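Local atomic coordinates of 5-formyltetrahydrofolate cyclo-ligase family protein (PDB entry 2JCB), a protein that probably catalyses the ATP- and magnesium-dependent cyclisation of 5-formyltetrahydrofolate to 5,10-methenyltetrahydrofolate, and binds ADP and magnesium. Residues Val82-Asn87 with Arg91-Arg96; Ile55-Ser60 with Pro69-Ala74; Glu37-Ser42 with Leu163-Ser168; Gln103-Tyr108 with Pro114-Thr119. All blocks are in the same frame, centred on the assembly; numbering follows the deposited sequence.

Contact 1: Val82-Asn87 with Arg91-Arg96; sequences VVPKCN and RTMSFR
Pro84 lies on one face of the Phe95 ring: its CB stands 3.9 Å from the ring centroid and 19° off the ring normal, a CH-pi contact shifted toward the rim of the ring. The same Pro84 CB touches Met93 SD at 3.8 Å, and Cys86 SG meets Met93 CG at 3.9 Å, which makes one apolar face of Pro84, Cys86, Met93 and Phe95. Val82 adds to it through CG2, packed at 3.8 Å against Phe95 CB, while its carbonyl O sits at the ring edge. With CG anti to the carbonyl carbon (chi1 -75°), the Phe95 ring sits beside its own backbone N with one face against Pro84.

Backbone pairing sets this register. Val83 and Arg96 form an antiparallel hydrogen-bonded pair, Arg96 N reaching Val83 O at 2.8 Å, and Lys85 and Ser94 form the next, with near-straight bonds. At the hairpin end Asn87 N donates to Thr92 O at 2.9 Å, almost straight at 175°. There Arg91 and Thr92 both face Asn87, a G1 beta bulge whose two returning bonds to Asn87 O are weak. This bulge end brings the Arg91 side chain to about 4 Å from the bound ADP. On the other face Ser94 OG takes a weak bond from Arg96 NH1 and a second partner in Glu121, while Arg96 has a stronger partner in Thr119.

The hairpin of strands 80-87 and 92-98 belongs to the large mixed sheet. Helix 150-154 packs on its apolar face through Tyr150, Tyr151 and Tyr154, and strand 111-114 lies against the face of Val83, Lys85 and Arg96.

Contact 2: Ile55-Ser60 with Pro69-Ala74; sequences IGITLS and PIIEKA
Ile57 packs against Ile70 and Ile71 inside a beta-alpha-beta unit, in which strand 54-56 leads through helix 68-76 to the parallel strand 80-87. The contact is wholly apolar: no hydrogen bond crosses between 55-60 and 69-74, and the nearest CA atoms, those of Ile57 and Ile71, are 7.9 Å apart, a gap filled by side chains.

Two branches of Ile57 divide the work. Its CG1 arm, anti to the backbone N (chi1 -169°), extends until CD1 reaches Ile70 CG2 at 3.7 Å, and CD1 also lies near CB and CD1 of that residue. The shorter branch, CG2, rests on Ile71 CG1, likewise at 3.7 Å. Adjacent helix residues are thereby gripped by separate methyls of one isoleucine.

Backbone bonds position both partners. Within the helix Ala74 N donates to Ile70 O at 3.0 Å, and Ile57 is tied by a backbone bond to Val82 of the neighbouring strand. Beyond the contact, Trp49 and Val40 pack against Ile70.

Steric fit is tightest beyond the strand, where the side chains of Leu59 and Ile71 cross at about a right angle and Leu59 CD2 comes within 3.4 Å of Ile71 CD1, closer than usual for two carbons.

Contact 3: Glu37-Ser42 with Leu163-Ser168; sequences EQIVFS and LSLAYS
The backbones of Ile39 and Leu165 are the nearest across this contact, their CA atoms 6.9 Å apart, where helix 29-44 packs on the large mixed sheet of a Rossmann-like alpha/beta fold. Within the helix, Phe41 N bonds to Glu37 O at 3.0 Å and Ser42 N to Gln38 O at 3.1 Å, the i to i+4 pattern of an alpha-helix. Residues 163-165 continue a sheet strand, and from Ala166 the chain passes into a loop; no hydrogen bond joins the two segments.

Ile39 carries the contact, and both of its branches take part. CG2, anti to the backbone N, comes down on the strand and meets Leu165 CB at 3.9 Å, with Leu165 CD2 almost as near at 4.0 Å; the two side chains run at a slant to each other. The other branch, CG1, is anti to the carbonyl carbon (chi1 -76°) and continues extended through CD1 (chi2 163°) toward the loop. The helix thus meets the strand with one methyl and the loop backbone with the other.

Tyr167 directs its CB away from the helix, yet the ring returns toward it, and its hydroxyl is bonded to the carbonyl O of Asn63. Tyr32, Leu35 and Ser36 of the helix also touch this side chain. Leu165, buried beneath the helix, has Ile188 of the adjacent strand and Ile70 of helix 68-76 as further neighbours, so two helices meet over it. At the loop end Ile39 CD1 lies 3.5 Å from Ala166 O and 4.0 Å from Tyr167 CD1.

Contact 4: Gln103-Tyr108 with Pro114-Thr119; sequences QLETVY and PIPALT
Gln103 bonds to the 114-119 segment twice, through its backbone and through its amide. Gln103 O accepts from Ile115 N at 2.9 Å, with an N-H...O angle of 159°. The side chain, extended beyond CG, carries NE2 to Leu118 O, also 2.9 Å away; this bond is straighter, at 165°, and the acceptor lies close to the amide plane. The other end of that amide is held too, since OE1 accepts from the backbone N of Ser99 and of Asn100. Along the way Gln103 CB passes Thr119 CG2 at 3.7 Å.

Leu104 and Pro114 form an antiparallel non-hydrogen-bonded pair at the end of the small two-stranded sheet of 104-108 and 111-114, after which the chain enters the 3-10 turn 116-118. That turn is closed on Ile115 O, which accepts from Leu118 N and, on the opposite face of the carbonyl plane, from Thr119 OG1 at 2.7 Å. Thr119 OG1 in turn accepts from Arg96 NE.

Glu105 slants across Ile115, its CG 3.6 Å from Ile115 CG1. One water donates to Pro114 O at 2.7 Å and apparently also to Glu105 OE2, though that separation, 2.5 Å, is unusually short and the bridge correspondingly doubtful.

Overall arrangement
From the N terminus, helix 29-44 supplies the first half of contact 3, whose loop closes only at 163-168 and encloses the other three contacts. Within it they follow in series: contact 2 closes first, then contact 1, then contact 4, and none cross. Contacts 1, 2 and 3 all reach the large mixed sheet. Strands 54-56 and 80-87 are neighbours there, so Val82 bonds directly to Ile55 and Ile57, joining contact 1 to contact 2. Ile70 links contact 2 to contact 3 by touching Val40 and Leu165. Contact 4 lies at the periphery, meeting contact 1 through Arg96 and Thr119 and contact 2 where Leu59 touches Leu104, while its centre is about 27 Å from that of contact 3.

Contact 1: Val82-Asn87 with Arg91-Arg96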
loop_
_atom_site.group_PDB
_atom_site.type_symbol
_atom_site.label_atom_id
_atom_site.label_comp_id
_atom_site.label_asym_id
_atom_site.label_seq_id
_atom_site.Cartn_x
_atom_site.Cartn_y
_atom_site.Cartn_z
ATOM N N VAL A 82 -10.536 -1.839 -6.621
ATOM C CA VAL A 82 -10.462 -3.157 -5.911
ATOM C C VAL A 82 -9.634 -3.055 -4.628
ATOM O O VAL A 82 -8.540 -2.475 -4.607
ATOM C CB VAL A 82 -10.046 -4.364 -6.817
ATOM C CG1 VAL A 82 -10.975 -4.481 -8.004
ATOM C CG2 VAL A 82 -8.601 -4.254 -7.273
ATOM N N VAL A 83 -10.143 -3.679 -3.555
ATOM C CA VAL A 83 -9.490 -3.646 -2.233
ATOM C C VAL A 83 -9.361 -5.100 -1.703
ATOM O O VAL A 83 -10.186 -5.956 -2.073
ATOM C CB VAL A 83 -10.354 -2.806 -1.262
ATOM C CG1 VAL A 83 -10.326 -1.324 -1.694
ATOM C CG2 VAL A 83 -11.851 -3.274 -1.313
ATOM N N PRO A 84 -8.324 -5.372 -0.898
ATOM C CA PRO A 84 -8.091 -6.778 -0.551
ATOM C C PRO A 84 -8.881 -7.295 0.647
ATOM O O PRO A 84 -9.078 -6.595 1.631
ATOM C CB PRO A 84 -6.594 -6.814 -0.222
ATOM C CG PRO A 84 -6.296 -5.440 0.292
ATOM C CD PRO A 84 -7.267 -4.486 -0.342
ATOM N N LYS A 85 -9.269 -8.560 0.540
ATOM C CA LYS A 85 -9.680 -9.362 1.683
ATOM C C LYS A 85 -8.560 -10.382 1.935
ATOM O O LYS A 85 -8.251 -11.218 1.075
ATOM C CB LYS A 85 -11.028 -10.055 1.434
ATOM C CG LYS A 85 -11.478 -10.911 2.641
ATOM C CD LYS A 85 -12.956 -11.272 2.613
ATOM C CE LYS A 85 -13.365 -12.116 3.862
ATOM N NZ LYS A 85 -13.260 -11.394 5.201
ATOM N N CYS A 86 -7.996 -10.345 3.134
ATOM C CA CYS A 86 -6.892 -11.226 3.470
ATOM C C CYS A 86 -7.380 -12.530 4.047
ATOM O O CYS A 86 -8.311 -12.567 4.862
ATOM C CB CYS A 86 -5.928 -10.549 4.449
ATOM S SG CYS A 86 -5.162 -9.084 3.800
ATOM N N ASN A 87 -6.784 -13.610 3.579
ATOM C CA ASN A 87 -7.003 -14.898 4.203
ATOM C C ASN A 87 -5.772 -15.192 5.073
ATOM O O ASN A 87 -4.666 -15.421 4.576
ATOM C CB ASN A 87 -7.275 -15.970 3.139
ATOM C CG ASN A 87 -7.517 -17.354 3.737
ATOM O OD1 ASN A 87 -7.067 -17.661 4.842
ATOM N ND2 ASN A 87 -8.199 -18.212 2.985
ATOM N N ARG A 91 -2.451 -16.806 3.830
ATOM C CA ARG A 91 -1.719 -15.560 3.564
ATOM C C ARG A 91 -1.900 -15.069 2.126
ATOM O O ARG A 91 -0.993 -14.498 1.517
ATOM C CB ARG A 91 -0.239 -15.689 3.959
ATOM C CG ARG A 91 0.086 -14.905 5.210
ATOM C CD ARG A 91 -0.029 -15.791 6.421
ATOM N NE ARG A 91 0.307 -15.101 7.662
ATOM C CZ ARG A 91 1.537 -14.724 8.015
ATOM N NH1 ARG A 91 2.597 -14.936 7.230
ATOM N NH2 ARG A 91 1.716 -14.127 9.180
ATOM N N THR A 92 -3.094 -15.289 1.583
ATOM C CA THR A 92 -3.405 -14.830 0.243
ATOM C C THR A 92 -4.351 -13.642 0.360
ATOM O O THR A 92 -4.926 -13.440 1.419
ATOM C CB THR A 92 -4.024 -15.967 -0.597
ATOM O OG1 THR A 92 -5.198 -16.440 0.056
ATOM C CG2 THR A 92 -3.041 -17.132 -0.730
ATOM N N MET A 93 -4.469 -12.847 -0.708
ATOM C CA MET A 93 -5.392 -11.717 -0.805
ATOM C C MET A 93 -6.342 -11.868 -1.980
ATOM O O MET A 93 -5.942 -12.265 -3.077
ATOM C CB MET A 93 -4.617 -10.411 -0.957
ATOM C CG MET A 93 -3.816 -10.026 0.262
ATOM S SD MET A 93 -3.131 -8.367 0.164
ATOM C CE MET A 93 -1.853 -8.527 -1.125
ATOM N N SER A 94 -7.600 -11.549 -1.746
ATOM C CA SER A 94 -8.597 -11.554 -2.789
ATOM C C SER A 94 -8.925 -10.096 -3.026
ATOM O O SER A 94 -9.617 -9.466 -2.209
ATOM C CB SER A 94 -9.845 -12.282 -2.319
ATOM O OG SER A 94 -10.894 -12.230 -3.275
ATOM N N PHE A 95 -8.472 -9.545 -4.147
ATOM C CA PHE A 95 -8.886 -8.175 -4.430
ATOM C C PHE A 95 -10.313 -8.162 -4.973
ATOM O O PHE A 95 -10.632 -8.888 -5.901
ATOM C CB PHE A 95 -7.909 -7.508 -5.375
ATOM C CG PHE A 95 -6.659 -7.128 -4.684
ATOM C CD1 PHE A 95 -6.544 -5.841 -4.178
ATOM C CD2 PHE A 95 -5.627 -8.037 -4.512
ATOM C CE1 PHE A 95 -5.365 -5.434 -3.457
ATOM C CE2 PHE A 95 -4.439 -7.672 -3.803
ATOM C CZ PHE A 95 -4.318 -6.370 -3.264
ATOM N N ARG A 96 -11.167 -7.357 -4.350
ATOM C CA ARG A 96 -12.569 -7.369 -4.731
ATOM C C ARG A 96 -13.071 -5.989 -5.007
ATOM O O ARG A 96 -12.725 -5.049 -4.313
ATOM C CB ARG A 96 -13.448 -8.036 -3.638
ATOM C CG ARG A 96 -12.849 -9.346 -3.056
ATOM C CD ARG A 96 -13.813 -9.895 -2.012
ATOM N NE ARG A 96 -14.951 -10.544 -2.654
ATOM C CZ ARG A 96 -14.960 -11.806 -3.037
ATOM N NH1 ARG A 96 -13.883 -12.573 -2.860
ATOM N NH2 ARG A 96 -16.034 -12.293 -3.594
#

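Contact 2: Ile55-Ser60 with Pro69-Ala74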
loop_
_atom_site.group_PDB
_atom_site.type_symbol
_atom_site.label_atom_id
_atom_site.label_comp_id
_atom_site.label_asym_id
_atom_site.label_seq_id
_atom_site.Cartn_x
_atom_site.Cartn_y
_atom_site.Cartn_z
ATOM N N ILE A 55 -7.723 -0.064 -10.446
ATOM C CA ILE A 55 -6.705 0.207 -9.491
ATOM C C ILE A 55 -7.003 -0.636 -8.237
ATOM O O ILE A 55 -8.147 -0.643 -7.781
ATOM C CB ILE A 55 -6.639 1.699 -9.146
ATOM C CG1 ILE A 55 -6.230 2.496 -10.410
ATOM C CG2 ILE A 55 -5.629 1.845 -8.045
ATOM C CD1 ILE A 55 -6.383 3.933 -10.323
ATOM N N GLY A 56 -5.948 -1.237 -7.692
ATOM C CA GLY A 56 -5.946 -2.032 -6.434
ATOM C C GLY A 56 -5.357 -1.109 -5.352
ATOM O O GLY A 56 -4.305 -0.461 -5.564
ATOM N N ILE A 57 -6.028 -1.048 -4.196
ATOM C CA ILE A 57 -5.570 -0.143 -3.124
ATOM C C ILE A 57 -6.029 -0.717 -1.778
ATOM O O ILE A 57 -6.891 -1.587 -1.737
ATOM C CB ILE A 57 -6.164 1.273 -3.312
ATOM C CG1 ILE A 57 -5.531 2.330 -2.395
ATOM C CG2 ILE A 57 -7.778 1.274 -3.354
ATOM C CD1 ILE A 57 -5.784 3.739 -2.900
ATOM N N THR A 58 -5.416 -0.221 -0.720
ATOM C CA THR A 58 -5.810 -0.620 0.680
ATOM C C THR A 58 -6.581 0.549 1.316
ATOM O O THR A 58 -6.554 1.694 0.822
ATOM C CB THR A 58 -4.629 -1.031 1.561
ATOM O OG1 THR A 58 -3.743 0.085 1.737
ATOM C CG2 THR A 58 -3.955 -2.253 0.944
ATOM N N LEU A 59 -7.328 0.251 2.389
ATOM C CA LEU A 59 -8.037 1.266 3.143
ATOM C C LEU A 59 -7.095 1.658 4.288
ATOM O O LEU A 59 -6.728 0.831 5.117
ATOM C CB LEU A 59 -9.355 0.685 3.706
ATOM C CG LEU A 59 -10.256 0.251 2.524
ATOM C CD1 LEU A 59 -11.196 -0.884 2.850
ATOM C CD2 LEU A 59 -10.940 1.431 1.911
ATOM N N SER A 60 -6.651 2.895 4.288
ATOM C CA SER A 60 -5.638 3.314 5.244
ATOM C C SER A 60 -6.187 3.371 6.696
ATOM O O SER A 60 -7.375 3.618 6.929
ATOM C CB SER A 60 -5.117 4.682 4.840
ATOM O OG SER A 60 -6.187 5.549 4.608
ATOM N N PRO A 69 -9.530 9.483 0.060
ATOM C CA PRO A 69 -9.700 10.412 -1.053
ATOM C C PRO A 69 -9.316 9.806 -2.408
ATOM O O PRO A 69 -9.926 10.175 -3.411
ATOM C CB PRO A 69 -8.792 11.577 -0.699
ATOM C CG PRO A 69 -8.636 11.524 0.778
ATOM C CD PRO A 69 -8.674 10.048 1.105
ATOM N N ILE A 70 -8.404 8.845 -2.411
ATOM C CA ILE A 70 -7.935 8.239 -3.661
ATOM C C ILE A 70 -9.038 7.395 -4.244
ATOM O O ILE A 70 -9.318 7.458 -5.420
ATOM C CB ILE A 70 -6.683 7.348 -3.481
ATOM C CG1 ILE A 70 -5.540 8.170 -2.813
ATOM C CG2 ILE A 70 -6.279 6.787 -4.879
ATOM C CD1 ILE A 70 -4.302 7.312 -2.319
ATOM N N ILE A 71 -9.647 6.563 -3.409
ATOM C CA ILE A 71 -10.798 5.785 -3.869
ATOM C C ILE A 71 -11.922 6.680 -4.435
ATOM O O ILE A 71 -12.515 6.395 -5.493
ATOM C CB ILE A 71 -11.318 4.880 -2.725
ATOM C CG1 ILE A 71 -10.230 3.858 -2.387
ATOM C CG2 ILE A 71 -12.649 4.200 -3.183
ATOM C CD1 ILE A 71 -10.467 3.169 -1.021
ATOM N N GLU A 72 -12.226 7.779 -3.757
ATOM C CA GLU A 72 -13.237 8.697 -4.231
ATOM C C GLU A 72 -12.943 9.306 -5.615
ATOM O O GLU A 72 -13.843 9.389 -6.466
ATOM C CB GLU A 72 -13.435 9.754 -3.164
ATOM C CG GLU A 72 -14.047 9.120 -1.885
ATOM C CD GLU A 72 -14.275 10.136 -0.831
ATOM O OE1 GLU A 72 -13.308 10.861 -0.490
ATOM O OE2 GLU A 72 -15.429 10.229 -0.362
ATOM N N LYS A 73 -11.669 9.659 -5.812
ATOM C CA LYS A 73 -11.179 10.235 -7.084
ATOM C C LYS A 73 -11.284 9.186 -8.183
ATOM O O LYS A 73 -11.757 9.472 -9.258
ATOM C CB LYS A 73 -9.695 10.630 -6.929
ATOM C CG LYS A 73 -9.077 11.449 -8.102
ATOM C CD LYS A 73 -9.689 12.795 -8.212
ATOM C CE LYS A 73 -8.769 13.765 -8.929
ATOM N NZ LYS A 73 -9.330 15.140 -8.693
ATOM N N ALA A 74 -10.811 7.971 -7.913
ATOM C CA ALA A 74 -10.923 6.879 -8.870
ATOM C C ALA A 74 -12.376 6.659 -9.305
ATOM O O ALA A 74 -12.696 6.585 -10.521
ATOM C CB ALA A 74 -10.262 5.572 -8.317
#

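Contact 3: Glu37-Ser42 with Leu163-Ser168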
loop_
_atom_site.group_PDB
_atom_site.type_symbol
_atom_site.label_atom_id
_atom_site.label_comp_id
_atom_site.label_asym_id
_atom_site.label_seq_id
_atom_site.Cartn_x
_atom_site.Cartn_y
_atom_site.Cartn_z
ATOM N N GLU A 37 -2.411 15.065 1.498
ATOM C CA GLU A 37 -2.911 15.893 0.381
ATOM C C GLU A 37 -1.846 16.062 -0.722
ATOM O O GLU A 37 -2.165 15.907 -1.920
ATOM C CB GLU A 37 -3.342 17.268 0.915
ATOM C CG GLU A 37 -4.818 17.264 1.296
ATOM C CD GLU A 37 -5.289 18.396 2.276
ATOM O OE1 GLU A 37 -4.562 19.421 2.497
ATOM O OE2 GLU A 37 -6.428 18.233 2.814
ATOM N N GLN A 38 -0.618 16.403 -0.303
ATOM C CA GLN A 38 0.495 16.624 -1.263
ATOM C C GLN A 38 0.818 15.351 -2.031
ATOM O O GLN A 38 1.035 15.378 -3.247
ATOM C CB GLN A 38 1.744 17.156 -0.559
ATOM C CG GLN A 38 1.498 18.554 -0.063
ATOM C CD GLN A 38 2.669 19.137 0.709
ATOM O OE1 GLN A 38 3.696 18.488 0.885
ATOM N NE2 GLN A 38 2.503 20.381 1.193
ATOM N N ILE A 39 0.831 14.212 -1.323
ATOM C CA ILE A 39 1.299 12.961 -1.874
ATOM C C ILE A 39 0.290 12.560 -2.918
ATOM O O ILE A 39 0.691 12.165 -4.038
ATOM C CB ILE A 39 1.432 11.921 -0.815
ATOM C CG1 ILE A 39 2.717 12.227 -0.000
ATOM C CG2 ILE A 39 1.485 10.537 -1.388
ATOM C CD1 ILE A 39 2.818 11.514 1.375
ATOM N N VAL A 40 -1.001 12.652 -2.575
ATOM C CA VAL A 40 -2.049 12.237 -3.514
ATOM C C VAL A 40 -2.167 13.161 -4.709
ATOM O O VAL A 40 -2.375 12.684 -5.818
ATOM C CB VAL A 40 -3.451 11.889 -2.867
ATOM C CG1 VAL A 40 -3.228 10.732 -1.828
ATOM C CG2 VAL A 40 -4.189 13.109 -2.347
ATOM N N PHE A 41 -1.924 14.445 -4.505
ATOM C CA PHE A 41 -1.956 15.386 -5.638
ATOM C C PHE A 41 -0.884 14.869 -6.639
ATOM O O PHE A 41 -1.147 14.833 -7.852
ATOM C CB PHE A 41 -1.650 16.810 -5.148
ATOM C CG PHE A 41 -1.442 17.808 -6.243
ATOM C CD1 PHE A 41 -2.498 18.587 -6.670
ATOM C CD2 PHE A 41 -0.185 17.976 -6.837
ATOM C CE1 PHE A 41 -2.343 19.524 -7.692
ATOM C CE2 PHE A 41 -0.010 18.926 -7.850
ATOM C CZ PHE A 41 -1.091 19.685 -8.275
ATOM N N SER A 42 0.273 14.448 -6.155
ATOM C CA SER A 42 1.373 13.999 -7.032
ATOM C C SER A 42 0.989 12.665 -7.715
ATOM O O SER A 42 1.192 12.488 -8.928
ATOM C CB SER A 42 2.625 13.831 -6.204
ATOM O OG SER A 42 3.743 13.356 -6.983
ATOM N N LEU A 163 3.048 0.920 -7.273
ATOM C CA LEU A 163 3.631 2.098 -6.657
ATOM C C LEU A 163 3.211 2.129 -5.230
ATOM O O LEU A 163 2.202 1.580 -4.871
ATOM C CB LEU A 163 3.272 3.422 -7.382
ATOM C CG LEU A 163 1.891 4.007 -7.349
ATOM C CD1 LEU A 163 1.608 4.798 -5.962
ATOM C CD2 LEU A 163 1.707 4.924 -8.582
ATOM N N SER A 164 4.020 2.804 -4.422
ATOM C CA SER A 164 3.715 3.020 -3.010
ATOM C C SER A 164 3.702 4.489 -2.730
ATOM O O SER A 164 4.387 5.267 -3.407
ATOM C CB SER A 164 4.700 2.308 -2.105
ATOM O OG SER A 164 4.617 0.891 -2.209
ATOM N N LEU A 165 2.836 4.872 -1.789
ATOM C CA LEU A 165 2.735 6.232 -1.262
ATOM C C LEU A 165 3.396 6.259 0.115
ATOM O O LEU A 165 3.107 5.383 0.930
ATOM C CB LEU A 165 1.251 6.623 -1.176
ATOM C CG LEU A 165 0.444 6.391 -2.454
ATOM C CD1 LEU A 165 -1.100 6.655 -2.333
ATOM C CD2 LEU A 165 1.024 7.261 -3.580
ATOM N N ALA A 166 4.257 7.251 0.410
ATOM C CA ALA A 166 4.993 7.280 1.640
ATOM C C ALA A 166 5.332 8.687 2.060
ATOM O O ALA A 166 5.629 9.518 1.224
ATOM C CB ALA A 166 6.240 6.446 1.520
ATOM N N TYR A 167 5.300 8.947 3.364
ATOM C CA TYR A 167 5.878 10.170 3.867
ATOM C C TYR A 167 7.402 9.985 3.726
ATOM O O TYR A 167 7.942 8.857 3.789
ATOM C CB TYR A 167 5.563 10.327 5.353
ATOM C CG TYR A 167 4.104 10.264 5.659
ATOM C CD1 TYR A 167 3.269 11.326 5.298
ATOM C CD2 TYR A 167 3.547 9.197 6.403
ATOM C CE1 TYR A 167 1.930 11.299 5.601
ATOM C CE2 TYR A 167 2.175 9.179 6.736
ATOM C CZ TYR A 167 1.380 10.246 6.319
ATOM O OH TYR A 167 -0.000 10.345 6.560
ATOM N N SER A 168 8.094 11.092 3.498
ATOM C CA SER A 168 9.532 11.013 3.303
ATOM C C SER A 168 10.301 10.365 4.471
ATOM O O SER A 168 11.330 9.731 4.241
ATOM C CB SER A 168 10.114 12.374 2.881
ATOM O OG SER A 168 10.062 13.271 3.935
#

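Contact 4: Gln103-Tyr108 with Pro114-Thr119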
loop_
_atom_site.group_PDB
_atom_site.type_symbol
_atom_site.label_atom_id
_atom_site.label_comp_id
_atom_site.label_asym_id
_atom_site.label_seq_id
_atom_site.Cartn_x
_atom_site.Cartn_y
_atom_site.Cartn_z
ATOM N N GLN A 103 -20.006 -1.519 0.912
ATOM C CA GLN A 103 -19.603 -2.870 0.568
ATOM C C GLN A 103 -18.433 -3.317 1.466
ATOM O O GLN A 103 -17.860 -4.388 1.261
ATOM C CB GLN A 103 -19.191 -2.922 -0.893
ATOM C CG GLN A 103 -20.379 -2.961 -1.830
ATOM C CD GLN A 103 -19.977 -2.727 -3.256
ATOM O OE1 GLN A 103 -19.605 -1.629 -3.614
ATOM N NE2 GLN A 103 -20.064 -3.765 -4.090
ATOM N N LEU A 104 -18.060 -2.476 2.433
ATOM C CA LEU A 104 -16.993 -2.837 3.386
ATOM C C LEU A 104 -17.600 -3.246 4.726
ATOM O O LEU A 104 -18.663 -2.752 5.106
ATOM C CB LEU A 104 -16.089 -1.642 3.656
ATOM C CG LEU A 104 -15.371 -1.073 2.433
ATOM C CD1 LEU A 104 -14.543 0.093 2.891
ATOM C CD2 LEU A 104 -14.478 -2.175 1.824
ATOM N N GLU A 105 -16.897 -4.123 5.436
ATOM C CA GLU A 105 -17.232 -4.434 6.830
ATOM C C GLU A 105 -15.962 -4.358 7.690
ATOM O O GLU A 105 -14.857 -4.411 7.173
ATOM C CB GLU A 105 -17.861 -5.816 6.949
ATOM C CG GLU A 105 -17.005 -6.922 6.349
ATOM C CD GLU A 105 -17.643 -8.289 6.437
ATOM O OE1 GLU A 105 -18.688 -8.436 7.122
ATOM O OE2 GLU A 105 -17.074 -9.218 5.825
ATOM N N THR A 106 -16.144 -4.249 9.003
ATOM C CA THR A 106 -15.007 -4.247 9.904
ATOM C C THR A 106 -14.786 -5.669 10.369
ATOM O O THR A 106 -15.642 -6.254 11.050
ATOM C CB THR A 106 -15.200 -3.315 11.125
ATOM O OG1 THR A 106 -15.877 -2.106 10.734
ATOM C CG2 THR A 106 -13.821 -2.964 11.755
ATOM N N VAL A 107 -13.635 -6.213 9.985
ATOM C CA VAL A 107 -13.246 -7.584 10.315
ATOM C C VAL A 107 -12.341 -7.626 11.555
ATOM O O VAL A 107 -11.779 -8.675 11.877
ATOM C CB VAL A 107 -12.542 -8.286 9.126
ATOM C CG1 VAL A 107 -13.546 -8.650 8.010
ATOM C CG2 VAL A 107 -11.392 -7.423 8.597
ATOM N N TYR A 108 -12.190 -6.476 12.219
ATOM C CA TYR A 108 -11.704 -6.373 13.616
ATOM C C TYR A 108 -11.092 -5.016 13.976
ATOM O O TYR A 108 -10.163 -4.541 13.303
ATOM C CB TYR A 108 -10.803 -7.554 14.060
ATOM C CG TYR A 108 -9.311 -7.548 13.694
ATOM C CD1 TYR A 108 -8.404 -6.716 14.365
ATOM C CD2 TYR A 108 -8.797 -8.446 12.749
ATOM C CE1 TYR A 108 -7.026 -6.734 14.068
ATOM C CE2 TYR A 108 -7.414 -8.480 12.446
ATOM C CZ TYR A 108 -6.534 -7.619 13.115
ATOM O OH TYR A 108 -5.172 -7.639 12.841
ATOM N N PRO A 114 -13.718 -5.882 2.026
ATOM C CA PRO A 114 -14.908 -6.039 1.172
ATOM C C PRO A 114 -15.718 -7.231 1.673
ATOM O O PRO A 114 -15.132 -8.252 2.043
ATOM C CB PRO A 114 -14.310 -6.368 -0.208
ATOM C CG PRO A 114 -12.911 -6.841 0.055
ATOM C CD PRO A 114 -12.464 -6.151 1.289
ATOM N N ILE A 115 -17.043 -7.102 1.657
ATOM C CA ILE A 115 -17.922 -8.169 2.098
ATOM C C ILE A 115 -18.017 -9.173 0.943
ATOM O O ILE A 115 -18.508 -8.821 -0.134
ATOM C CB ILE A 115 -19.339 -7.618 2.449
ATOM C CG1 ILE A 115 -19.250 -6.522 3.528
ATOM C CG2 ILE A 115 -20.278 -8.757 2.819
ATOM C CD1 ILE A 115 -20.490 -5.644 3.645
ATOM N N PRO A 116 -17.484 -10.401 1.133
ATOM C CA PRO A 116 -17.506 -11.378 0.035
ATOM C C PRO A 116 -18.861 -11.470 -0.668
ATOM O O PRO A 116 -18.905 -11.480 -1.890
ATOM C CB PRO A 116 -17.186 -12.703 0.732
ATOM C CG PRO A 116 -16.311 -12.325 1.842
ATOM C CD PRO A 116 -16.821 -10.964 2.327
ATOM N N ALA A 117 -19.961 -11.520 0.094
ATOM C CA ALA A 117 -21.291 -11.702 -0.493
ATOM C C ALA A 117 -21.738 -10.531 -1.390
ATOM O O ALA A 117 -22.591 -10.712 -2.264
ATOM C CB ALA A 117 -22.322 -11.971 0.603
ATOM N N LEU A 118 -21.116 -9.359 -1.191
ATOM C CA LEU A 118 -21.517 -8.143 -1.894
ATOM C C LEU A 118 -20.473 -7.619 -2.866
ATOM O O LEU A 118 -20.631 -6.538 -3.405
ATOM C CB LEU A 118 -21.877 -7.041 -0.893
ATOM C CG LEU A 118 -23.033 -7.373 0.074
ATOM C CD1 LEU A 118 -23.274 -6.176 0.982
ATOM C CD2 LEU A 118 -24.298 -7.781 -0.663
ATOM N N THR A 119 -19.401 -8.366 -3.086
ATOM C CA THR A 119 -18.316 -7.859 -3.916
ATOM C C THR A 119 -17.776 -8.961 -4.817
ATOM O O THR A 119 -17.928 -10.161 -4.498
ATOM C CB THR A 119 -17.170 -7.295 -3.030
ATOM O OG1 THR A 119 -16.708 -8.306 -2.118
ATOM C CG2 THR A 119 -17.633 -6.046 -2.248
HETATM O O HOH W 1 -14.864 -8.993 4.657
#